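Local coordinates for capsular polysaccharide export system protein KpsC (Thermosulfurimonas dismutans, PDB 6MGB) that probably transfers Kdo from CMP-Kdo, as a beta-2,4 Kdo-transferase, in building the glycolipid anchor of bacterial capsules, and binds CMP, at residues Leu161-Tyr166 against Asp179-Met184; Ile242-Ser247 against Val260-Met265. One frame throughout, in Å; residues are numbered along the deposited sequence. Where two conformers were deposited one is given.

Contact 1 (Leu161-Tyr166 against Asp179-Met184). With C5P (cytidine-5'-monophosphate), chain D.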
ATOM      1  N   LEU A 161       0.613 -17.753  -2.137  1.00 27.25           N
ATOM      2  CA  LEU A 161       0.792 -16.821  -3.243  1.00 29.79           C
ATOM      3  C   LEU A 161      -0.282 -15.744  -3.153  1.00 21.52           C
ATOM      4  O   LEU A 161      -1.463 -16.057  -2.972  1.00 25.93           O
ATOM      5  CB  LEU A 161       0.710 -17.543  -4.593  1.00 26.75           C
ATOM      6  CG  LEU A 161       1.942 -18.322  -5.072  1.00 31.12           C
ATOM      7  CD1 LEU A 161       2.526 -19.210  -3.983  1.00 33.91           C
ATOM      8  CD2 LEU A 161       1.575 -19.156  -6.289  1.00 39.50           C
ATOM      9  N   ILE A 162       0.130 -14.485  -3.277  1.00 24.84           N
ATOM     10  CA  ILE A 162      -0.775 -13.345  -3.171  0.50 23.60           C
ATOM     11  C   ILE A 162      -1.180 -12.926  -4.578  1.00 22.69           C
ATOM     12  O   ILE A 162      -0.326 -12.619  -5.416  1.00 23.94           O
ATOM     13  CB  ILE A 162      -0.120 -12.180  -2.411  0.50 25.85           C
ATOM     14  CG1 ILE A 162       0.255 -12.619  -0.992  0.50 30.59           C
ATOM     15  CG2 ILE A 162      -1.058 -10.968  -2.371  0.50 22.87           C
ATOM     16  CD1 ILE A 162       1.061 -11.598  -0.216  0.50 30.62           C
ATOM     17  N   ASP A 163      -2.484 -12.910  -4.838  1.00 20.29           N
ATOM     18  CA  ASP A 163      -2.996 -12.419  -6.107  1.00 24.07           C
ATOM     19  C   ASP A 163      -3.351 -10.942  -5.970  1.00 27.16           C
ATOM     20  O   ASP A 163      -3.570 -10.432  -4.869  1.00 24.96           O
ATOM     21  CB  ASP A 163      -4.222 -13.223  -6.553  1.00 27.03           C
ATOM     22  CG  ASP A 163      -4.525 -13.057  -8.034  1.00 27.55           C
ATOM     23  OD1 ASP A 163      -3.633 -12.607  -8.783  1.00 22.30           O
ATOM     24  OD2 ASP A 163      -5.658 -13.379  -8.455  1.00 26.07           O
ATOM     25  N   GLN A 164      -3.400 -10.254  -7.107  1.00 19.64           N
ATOM     26  CA  GLN A 164      -3.683  -8.827  -7.140  1.00 22.13           C
ATOM     27  C   GLN A 164      -4.784  -8.553  -8.156  1.00 27.41           C
ATOM     28  O   GLN A 164      -5.264  -9.457  -8.850  1.00 27.53           O
ATOM     29  CB  GLN A 164      -2.410  -8.032  -7.455  1.00 25.67           C
ATOM     30  CG  GLN A 164      -1.430  -8.009  -6.296  1.00 24.82           C
ATOM     31  CD  GLN A 164      -0.074  -7.457  -6.681  1.00 28.05           C
ATOM     32  OE1 GLN A 164       0.921  -8.182  -6.705  1.00 24.84           O
ATOM     33  NE2 GLN A 164      -0.025  -6.166  -6.982  1.00 25.63           N
ATOM     34  N   THR A 165      -5.202  -7.291  -8.227  1.00 29.76           N
ATOM     35  CA  THR A 165      -6.272  -6.879  -9.125  1.00 31.51           C
ATOM     36  C   THR A 165      -5.692  -6.463 -10.467  1.00 28.02           C
ATOM     37  O   THR A 165      -4.668  -5.776 -10.531  1.00 25.90           O
ATOM     38  CB  THR A 165      -7.068  -5.713  -8.534  1.00 30.33           C
ATOM     39  OG1 THR A 165      -6.225  -4.560  -8.428  1.00 33.65           O
ATOM     40  CG2 THR A 165      -7.613  -6.071  -7.160  1.00 30.40           C
ATOM     41  N   TYR A 166      -6.355  -6.872 -11.542  1.00 27.69           N
ATOM     42  CA  TYR A 166      -5.893  -6.469 -12.859  1.00 29.36           C
ATOM     43  C   TYR A 166      -5.992  -4.955 -13.003  1.00 30.92           C
ATOM     44  O   TYR A 166      -6.976  -4.336 -12.588  1.00 28.18           O
ATOM     45  CB  TYR A 166      -6.697  -7.163 -13.957  1.00 44.57           C
ATOM     46  CG  TYR A 166      -6.072  -6.947 -15.306  1.00 56.72           C
ATOM     47  CD1 TYR A 166      -5.169  -7.859 -15.832  1.00 53.86           C
ATOM     48  CD2 TYR A 166      -6.347  -5.807 -16.034  1.00 69.49           C
ATOM     49  CE1 TYR A 166      -4.582  -7.646 -17.063  1.00 48.65           C
ATOM     50  CE2 TYR A 166      -5.765  -5.585 -17.261  1.00 70.47           C
ATOM     51  CZ  TYR A 166      -4.882  -6.503 -17.769  1.00 63.29           C
ATOM     52  OH  TYR A 166      -4.312  -6.270 -18.998  1.00 77.56           O
ATOM     53  N   ASP A 179       2.624 -11.280 -16.938  1.00 26.17           N
ATOM     54  CA  ASP A 179       3.201 -12.616 -16.993  1.00 32.58           C
ATOM     55  C   ASP A 179       4.099 -12.922 -15.801  1.00 27.52           C
ATOM     56  O   ASP A 179       4.435 -14.091 -15.583  1.00 29.25           O
ATOM     57  CB  ASP A 179       3.982 -12.787 -18.300  1.00 36.10           C
ATOM     58  CG  ASP A 179       4.064 -14.234 -18.749  1.00 54.82           C
ATOM     59  OD1 ASP A 179       5.188 -14.727 -18.979  1.00 50.99           O
ATOM     60  OD2 ASP A 179       3.003 -14.887 -18.857  1.00 59.79           O
ATOM     61  N   THR A 180       4.490 -11.906 -15.025  1.00 29.00           N
ATOM     62  CA  THR A 180       5.253 -12.153 -13.805  1.00 23.15           C
ATOM     63  C   THR A 180       4.484 -13.040 -12.834  1.00 27.05           C
ATOM     64  O   THR A 180       5.092 -13.819 -12.090  1.00 28.94           O
ATOM     65  CB  THR A 180       5.608 -10.823 -13.137  1.00 23.62           C
ATOM     66  OG1 THR A 180       6.223  -9.957 -14.100  1.00 25.73           O
ATOM     67  CG2 THR A 180       6.557 -11.038 -11.965  1.00 30.91           C
ATOM     68  N   PHE A 181       3.154 -12.941 -12.825  1.00 29.75           N
ATOM     69  CA  PHE A 181       2.360 -13.771 -11.924  1.00 27.36           C
ATOM     70  C   PHE A 181       2.459 -15.244 -12.305  1.00 28.16           C
ATOM     71  O   PHE A 181       2.493 -16.117 -11.428  1.00 29.31           O
ATOM     72  CB  PHE A 181       0.910 -13.294 -11.929  1.00 26.20           C
ATOM     73  CG  PHE A 181       0.701 -12.012 -11.181  1.00 33.23           C
ATOM     74  CD1 PHE A 181       0.861 -10.790 -11.813  1.00 24.75           C
ATOM     75  CD2 PHE A 181       0.359 -12.030  -9.839  1.00 25.52           C
ATOM     76  CE1 PHE A 181       0.677  -9.608 -11.120  1.00 30.18           C
ATOM     77  CE2 PHE A 181       0.174 -10.852  -9.142  1.00 29.38           C
ATOM     78  CZ  PHE A 181       0.334  -9.641  -9.783  1.00 27.79           C
ATOM     79  N   ARG A 182       2.503 -15.544 -13.605  0.57 23.75           N
ATOM     80  CA  ARG A 182       2.698 -16.926 -14.032  0.57 29.73           C
ATOM     81  C   ARG A 182       4.085 -17.427 -13.651  0.57 31.99           C
ATOM     82  O   ARG A 182       4.235 -18.561 -13.181  0.57 27.45           O
ATOM     83  CB  ARG A 182       2.478 -17.054 -15.541  0.57 31.71           C
ATOM     84  CG  ARG A 182       2.592 -18.479 -16.058  0.57 38.69           C
ATOM     85  CD  ARG A 182       2.100 -18.594 -17.493  0.57 43.14           C
ATOM     86  NE  ARG A 182       2.889 -17.789 -18.423  0.57 37.72           N
ATOM     87  CZ  ARG A 182       3.997 -18.207 -19.027  0.57 28.95           C
ATOM     88  NH1 ARG A 182       4.469 -19.427 -18.805  0.57 41.84           N
ATOM     89  NH2 ARG A 182       4.640 -17.399 -19.857  0.57 31.31           N
ATOM     90  N   GLU A 183       5.113 -16.596 -13.842  1.00 32.17           N
ATOM     91  CA  GLU A 183       6.456 -16.978 -13.417  1.00 34.20           C
ATOM     92  C   GLU A 183       6.504 -17.219 -11.914  1.00 33.88           C
ATOM     93  O   GLU A 183       7.132 -18.176 -11.449  1.00 30.63           O
ATOM     94  CB  GLU A 183       7.454 -15.891 -13.818  1.00 43.49           C
ATOM     95  CG  GLU A 183       8.905 -16.235 -13.525  1.00 56.91           C
ATOM     96  CD  GLU A 183       9.856 -15.119 -13.911  1.00 58.69           C
ATOM     97  OE1 GLU A 183       9.406 -13.958 -14.022  1.00 54.39           O
ATOM     98  OE2 GLU A 183      11.056 -15.401 -14.107  1.00 69.52           O
ATOM     99  N   MET A 184       5.843 -16.356 -11.138  1.00 28.12           N
ATOM    100  CA  MET A 184       5.816 -16.529  -9.690  1.00 30.67           C
ATOM    101  C   MET A 184       5.213 -17.872  -9.308  1.00 30.91           C
ATOM    102  O   MET A 184       5.710 -18.553  -8.402  1.00 30.27           O
ATOM    103  CB  MET A 184       5.025 -15.391  -9.045  1.00 27.82           C
ATOM    104  CG  MET A 184       4.976 -15.448  -7.530  1.00 27.31           C
ATOM    105  SD  MET A 184       4.108 -14.040  -6.815  1.00 32.54           S
ATOM    106  CE  MET A 184       2.416 -14.443  -7.226  1.00 29.69           C
TER
HETATM  107  O3P C5P D 403      -1.674  -3.779  -2.661  1.00 28.48           O
HETATM  108  P   C5P D 403      -2.973  -4.535  -2.823  1.00 23.36           P
HETATM  109  O1P C5P D 403      -2.702  -5.816  -3.606  1.00 25.25           O
HETATM  110  O2P C5P D 403      -4.150  -3.819  -3.456  1.00 24.71           O
HETATM  111  O5' C5P D 403      -3.398  -4.972  -1.355  1.00 28.26           O
HETATM  112  C5' C5P D 403      -4.119  -4.099  -0.500  1.00 26.06           C
HETATM  113  C4' C5P D 403      -4.506  -4.803   0.775  1.00 25.17           C
HETATM  114  O4' C5P D 403      -5.569  -5.749   0.491  1.00 26.94           O
HETATM  115  C3' C5P D 403      -3.411  -5.648   1.411  1.00 27.41           C
HETATM  116  O3' C5P D 403      -2.542  -4.888   2.232  1.00 26.76           O
HETATM  117  C2' C5P D 403      -4.197  -6.704   2.180  1.00 27.54           C
HETATM  118  O2' C5P D 403      -4.647  -6.202   3.429  1.00 27.00           O
HETATM  119  C1' C5P D 403      -5.405  -6.918   1.266  1.00 29.63           C
HETATM  120  N1  C5P D 403      -5.210  -8.065   0.348  1.00 25.33           N
HETATM  121  C2  C5P D 403      -5.848  -9.388   0.641  1.00 31.77           C
HETATM  122  N3  C5P D 403      -5.643 -10.545  -0.300  1.00 28.07           N
HETATM  123  C4  C5P D 403      -4.832 -10.387  -1.503  1.00 24.42           C
HETATM  124  C5  C5P D 403      -4.197  -9.069  -1.795  1.00 23.07           C
HETATM  125  C6  C5P D 403      -4.402  -7.914  -0.854  1.00 21.83           C
HETATM  126  O2  C5P D 403      -6.506  -9.522   1.613  1.00 29.72           O
HETATM  127  N4  C5P D 403      -4.631 -11.509  -2.415  1.00 27.17           N

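Contact 2 (Ile242-Ser247 against Val260-Met265). With C5P (cytidine-5'-monophosphate), chain D.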
ATOM      1  N   ILE A 242       5.916 -16.432   1.849  1.00 25.85           N
ATOM      2  CA  ILE A 242       4.901 -15.740   1.065  1.00 27.02           C
ATOM      3  C   ILE A 242       5.502 -15.345  -0.277  1.00 27.60           C
ATOM      4  O   ILE A 242       6.664 -14.930  -0.349  1.00 27.66           O
ATOM      5  CB  ILE A 242       4.368 -14.492   1.802  1.00 43.68           C
ATOM      6  CG1 ILE A 242       4.009 -14.824   3.253  1.00 53.81           C
ATOM      7  CG2 ILE A 242       3.163 -13.915   1.077  1.00 40.72           C
ATOM      8  CD1 ILE A 242       2.982 -15.927   3.413  1.00 36.44           C
ATOM      9  N   TYR A 243       4.703 -15.469  -1.335  1.00 26.02           N
ATOM     10  CA  TYR A 243       5.088 -15.061  -2.681  1.00 24.79           C
ATOM     11  C   TYR A 243       4.199 -13.912  -3.134  1.00 27.84           C
ATOM     12  O   TYR A 243       2.971 -13.999  -3.032  1.00 27.56           O
ATOM     13  CB  TYR A 243       4.968 -16.225  -3.667  1.00 26.69           C
ATOM     14  CG  TYR A 243       6.024 -17.297  -3.515  1.00 26.22           C
ATOM     15  CD1 TYR A 243       5.934 -18.252  -2.512  1.00 28.14           C
ATOM     16  CD2 TYR A 243       7.100 -17.366  -4.390  1.00 35.06           C
ATOM     17  CE1 TYR A 243       6.894 -19.236  -2.374  1.00 29.87           C
ATOM     18  CE2 TYR A 243       8.063 -18.347  -4.261  1.00 36.87           C
ATOM     19  CZ  TYR A 243       7.955 -19.279  -3.254  1.00 36.31           C
ATOM     20  OH  TYR A 243       8.915 -20.255  -3.125  1.00 35.42           O
ATOM     21  N   THR A 244       4.816 -12.843  -3.639  1.00 24.64           N
ATOM     22  CA  THR A 244       4.073 -11.673  -4.086  1.00 29.30           C
ATOM     23  C   THR A 244       4.831 -10.982  -5.211  1.00 26.19           C
ATOM     24  O   THR A 244       6.060 -11.069  -5.298  1.00 26.75           O
ATOM     25  CB  THR A 244       3.833 -10.680  -2.936  1.00 28.89           C
ATOM     26  OG1 THR A 244       2.904  -9.672  -3.352  1.00 24.33           O
ATOM     27  CG2 THR A 244       5.139 -10.016  -2.500  1.00 25.13           C
ATOM     28  N   VAL A 245       4.082 -10.296  -6.072  1.00 20.92           N
ATOM     29  CA  VAL A 245       4.668  -9.448  -7.105  1.00 23.66           C
ATOM     30  C   VAL A 245       4.902  -8.069  -6.505  1.00 29.79           C
ATOM     31  O   VAL A 245       6.049  -7.629  -6.363  1.00 22.96           O
ATOM     32  CB  VAL A 245       3.770  -9.365  -8.356  1.00 27.14           C
ATOM     33  CG1 VAL A 245       4.339  -8.360  -9.358  1.00 23.47           C
ATOM     34  CG2 VAL A 245       3.627 -10.735  -9.009  1.00 27.43           C
ATOM     35  N   SER A 246       3.810  -7.379  -6.135  1.00 25.35           N
ATOM     36  CA  SER A 246       3.935  -6.021  -5.611  1.00 27.74           C
ATOM     37  C   SER A 246       2.837  -5.646  -4.616  1.00 23.34           C
ATOM     38  O   SER A 246       2.642  -4.451  -4.362  1.00 24.32           O
ATOM     39  CB  SER A 246       3.913  -5.008  -6.764  1.00 24.32           C
ATOM     40  OG  SER A 246       2.665  -5.040  -7.436  1.00 23.56           O
ATOM     41  N   SER A 247       2.128  -6.614  -4.041  1.00 19.68           N
ATOM     42  CA  SER A 247       0.985  -6.313  -3.191  1.00 24.59           C
ATOM     43  C   SER A 247       1.424  -5.737  -1.846  1.00 22.60           C
ATOM     44  O   SER A 247       2.459  -6.109  -1.289  1.00 24.19           O
ATOM     45  CB  SER A 247       0.154  -7.575  -2.960  1.00 27.86           C
ATOM     46  OG  SER A 247      -0.892  -7.338  -2.035  1.00 25.64           O
ATOM     47  N   VAL A 260       9.324 -13.140   2.720  1.00 31.86           N
ATOM     48  CA  VAL A 260       8.569 -12.550   1.620  1.00 27.07           C
ATOM     49  C   VAL A 260       9.442 -12.579   0.375  1.00 28.99           C
ATOM     50  O   VAL A 260      10.517 -11.967   0.343  1.00 26.15           O
ATOM     51  CB  VAL A 260       8.112 -11.123   1.952  1.00 23.83           C
ATOM     52  CG1 VAL A 260       7.398 -10.494   0.766  1.00 25.86           C
ATOM     53  CG2 VAL A 260       7.193 -11.142   3.167  1.00 29.80           C
ATOM     54  N   ILE A 261       8.976 -13.287  -0.649  1.00 27.88           N
ATOM     55  CA  ILE A 261       9.691 -13.420  -1.911  1.00 27.21           C
ATOM     56  C   ILE A 261       8.989 -12.518  -2.920  1.00 29.45           C
ATOM     57  O   ILE A 261       7.844 -12.775  -3.308  1.00 26.49           O
ATOM     58  CB  ILE A 261       9.732 -14.881  -2.381  1.00 26.74           C
ATOM     59  CG1 ILE A 261      10.262 -15.772  -1.251  1.00 43.23           C
ATOM     60  CG2 ILE A 261      10.600 -15.013  -3.626  1.00 39.21           C
ATOM     61  CD1 ILE A 261      10.238 -17.253  -1.547  1.00 43.15           C
ATOM     62  N   CYS A 262       9.674 -11.454  -3.334  1.00 26.57           N
ATOM     63  CA  CYS A 262       9.099 -10.424  -4.190  1.00 24.26           C
ATOM     64  C   CYS A 262       9.546 -10.628  -5.629  1.00 26.48           C
ATOM     65  O   CYS A 262      10.746 -10.739  -5.904  1.00 26.15           O
ATOM     66  CB  CYS A 262       9.516  -9.028  -3.719  1.00 28.09           C
ATOM     67  SG  CYS A 262       8.930  -8.569  -2.083  1.00 31.27           S
ATOM     68  N   PHE A 263       8.579 -10.657  -6.546  1.00 23.70           N
ATOM     69  CA  PHE A 263       8.870 -10.772  -7.968  1.00 27.05           C
ATOM     70  C   PHE A 263       8.780  -9.441  -8.702  1.00 27.56           C
ATOM     71  O   PHE A 263       9.261  -9.345  -9.838  1.00 29.13           O
ATOM     72  CB  PHE A 263       7.928 -11.794  -8.609  1.00 27.92           C
ATOM     73  CG  PHE A 263       8.250 -13.207  -8.230  1.00 27.81           C
ATOM     74  CD1 PHE A 263       8.109 -13.633  -6.919  1.00 35.13           C
ATOM     75  CD2 PHE A 263       8.722 -14.101  -9.171  1.00 26.84           C
ATOM     76  CE1 PHE A 263       8.420 -14.925  -6.560  1.00 37.07           C
ATOM     77  CE2 PHE A 263       9.028 -15.394  -8.818  1.00 37.54           C
ATOM     78  CZ  PHE A 263       8.877 -15.809  -7.510  1.00 33.22           C
ATOM     79  N   GLY A 264       8.169  -8.429  -8.088  1.00 25.75           N
ATOM     80  CA  GLY A 264       8.317  -7.056  -8.503  1.00 32.77           C
ATOM     81  C   GLY A 264       9.167  -6.269  -7.521  1.00 30.18           C
ATOM     82  O   GLY A 264       9.847  -6.824  -6.657  1.00 29.78           O
ATOM     83  N   MET A 265       9.111  -4.945  -7.662  1.00 22.84           N
ATOM     84  CA  MET A 265       9.856  -4.026  -6.802  1.00 29.37           C
ATOM     85  C   MET A 265       8.878  -3.087  -6.103  1.00 25.43           C
ATOM     86  O   MET A 265       8.813  -1.890  -6.414  1.00 27.76           O
ATOM     87  CB  MET A 265      10.890  -3.245  -7.610  1.00 28.50           C
ATOM     88  CG  MET A 265      11.766  -2.291  -6.798  1.00 28.87           C
ATOM     89  SD  MET A 265      12.713  -3.057  -5.462  1.00 33.07           S
ATOM     90  CE  MET A 265      13.627  -4.322  -6.343  1.00 33.08           C
TER
HETATM   91  O3P C5P D 403      -1.674  -3.779  -2.661  1.00 28.48           O
HETATM   92  P   C5P D 403      -2.973  -4.535  -2.823  1.00 23.36           P
HETATM   93  O1P C5P D 403      -2.702  -5.816  -3.606  1.00 25.25           O
HETATM   94  O2P C5P D 403      -4.150  -3.819  -3.456  1.00 24.71           O
HETATM   95  O5' C5P D 403      -3.398  -4.972  -1.355  1.00 28.26           O
HETATM   96  C5' C5P D 403      -4.119  -4.099  -0.500  1.00 26.06           C
HETATM   97  C4' C5P D 403      -4.506  -4.803   0.775  1.00 25.17           C
HETATM   98  O4' C5P D 403      -5.569  -5.749   0.491  1.00 26.94           O
HETATM   99  C3' C5P D 403      -3.411  -5.648   1.411  1.00 27.41           C
HETATM  100  O3' C5P D 403      -2.542  -4.888   2.232  1.00 26.76           O
HETATM  101  C2' C5P D 403      -4.197  -6.704   2.180  1.00 27.54           C
HETATM  102  O2' C5P D 403      -4.647  -6.202   3.429  1.00 27.00           O
HETATM  103  C1' C5P D 403      -5.405  -6.918   1.266  1.00 29.63           C
HETATM  104  N1  C5P D 403      -5.210  -8.065   0.348  1.00 25.33           N
HETATM  105  C2  C5P D 403      -5.848  -9.388   0.641  1.00 31.77           C
HETATM  106  N3  C5P D 403      -5.643 -10.545  -0.300  1.00 28.07           N
HETATM  107  C4  C5P D 403      -4.832 -10.387  -1.503  1.00 24.42           C
HETATM  108  C5  C5P D 403      -4.197  -9.069  -1.795  1.00 23.07           C
HETATM  109  C6  C5P D 403      -4.402  -7.914  -0.854  1.00 21.83           C
HETATM  110  O2  C5P D 403      -6.506  -9.522   1.613  1.00 29.72           O
HETATM  111  N4  C5P D 403      -4.631 -11.509  -2.415  1.00 27.17           N

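Contact 1 (Leu161-Tyr166 against Asp179-Met184)
The phenyl ring of Phe181 turns its edge to Gln164, whose amide oxygen OE1 lies 3.5 Å from CZ near the ring plane; the Gln164 amide is turned 65° from that plane. Ile162 O also lies near the plane of the Phe181 ring, facing CE2, whereas Tyr213 stacks on the ring. The setting is the nucleotide-binding Rossmann-like domain of a GT-B glycosyltransferase, where helix 180-191 packs against the central parallel strand 158-162 and the loop leaving its C-terminal end. With chi1 at -74°, the Phe181 ring lies opposite the carbonyl carbon and reaches in to meet both CB and the amide of Gln164. Replacing the ring by an alanine is likely to leave Gln164 and Tyr213 without their aromatic neighbour and to open a gap between helix and loop. One helical turn on, the Met184 chain runs out extended and bends at chi3, setting CE 3.8 Å from Ile162 O and 4.4 Å from Leu161 CB. The polar ends have other partners: Gln164 NE2 bonds to the carboxylate of Asp168, and the Asp163 carboxylate takes the backbone N-H groups of Leu214 and Ala215. Facing the nucleotide, Asp163 O accepts a hydrogen bond from N4 of the cytosine at 2.9 Å.

Contact 2 (Ile242-Ser247 against Val260-Met265)
Tyr243 CG and Ile261 CG1 both lie opposite the carbonyl carbon (chi1 -72° and -52°), which lays the two side chains alongside each other on one face of the sheet. Ile261 then extends, and its CD1 settles over a face of the tyrosine ring in a CH-pi contact, 3.9 Å from the ring centroid and displaced toward the rim. At the edge of that ring comes Phe263, with CE1 3.5 Å from Tyr243 CD2. The phenol OH reaches beyond the pair to Asn192. On the other face of the sheet, Thr244 CG2 meets Val260 CG1 at 4.0 Å and lies near Cys262 SG.

Neighbouring parallel strands 241-244 and 259-262, joined through helix 248-255, form a beta-alpha-beta unit of the Rossmann-like domain. Their ladder runs from Ile261 N to Ile242 O, then Thr244 N to Ile261 O at 3.0 Å, then Phe263 N to Thr244 O at 2.8 Å. Cys262 CA also makes a C-H...O contact with Thr244 O. Past the strands, Gly264 N bonds to Val245 O at 2.8 Å.

Thr244 OG1 accepts from Ser247 N in an ST motif that shapes the turn into the helix. Ser247 is the N-cap: its OG receives the N-H of Met249 and donates to O1P of CMP at 2.8 Å. One hydroxyl thus serves helix start and phosphate together, and the helix N-terminus would probably add a favourable electrostatic pull on the anionic group.

How the contacts relate
Contacts 1 and 2 lie with their centres about 9 Å apart and share one parallel sheet, in which strands 158-162 and 241-244 are neighbours. Ile162 N probably bonds to Tyr243 O at 2.9 Å. Beyond the strand ends, Gln164 NE2 and Ser246 OG, 3.0 Å apart, tie the two loops together. Helix 180-191 spans both: Phe181 touches Val245, and Met184 touches Tyr243 and Phe263. Both loops then meet the nucleotide: contact 1 hydrogen-bonds the base through Asp163 O, and its Gln164 CG also approaches the phosphate, which Ser247 of contact 2 hydrogen-bonds, while Lys200, His202, Gln248 and Glu252 contribute further hydrogen bonds to CMP.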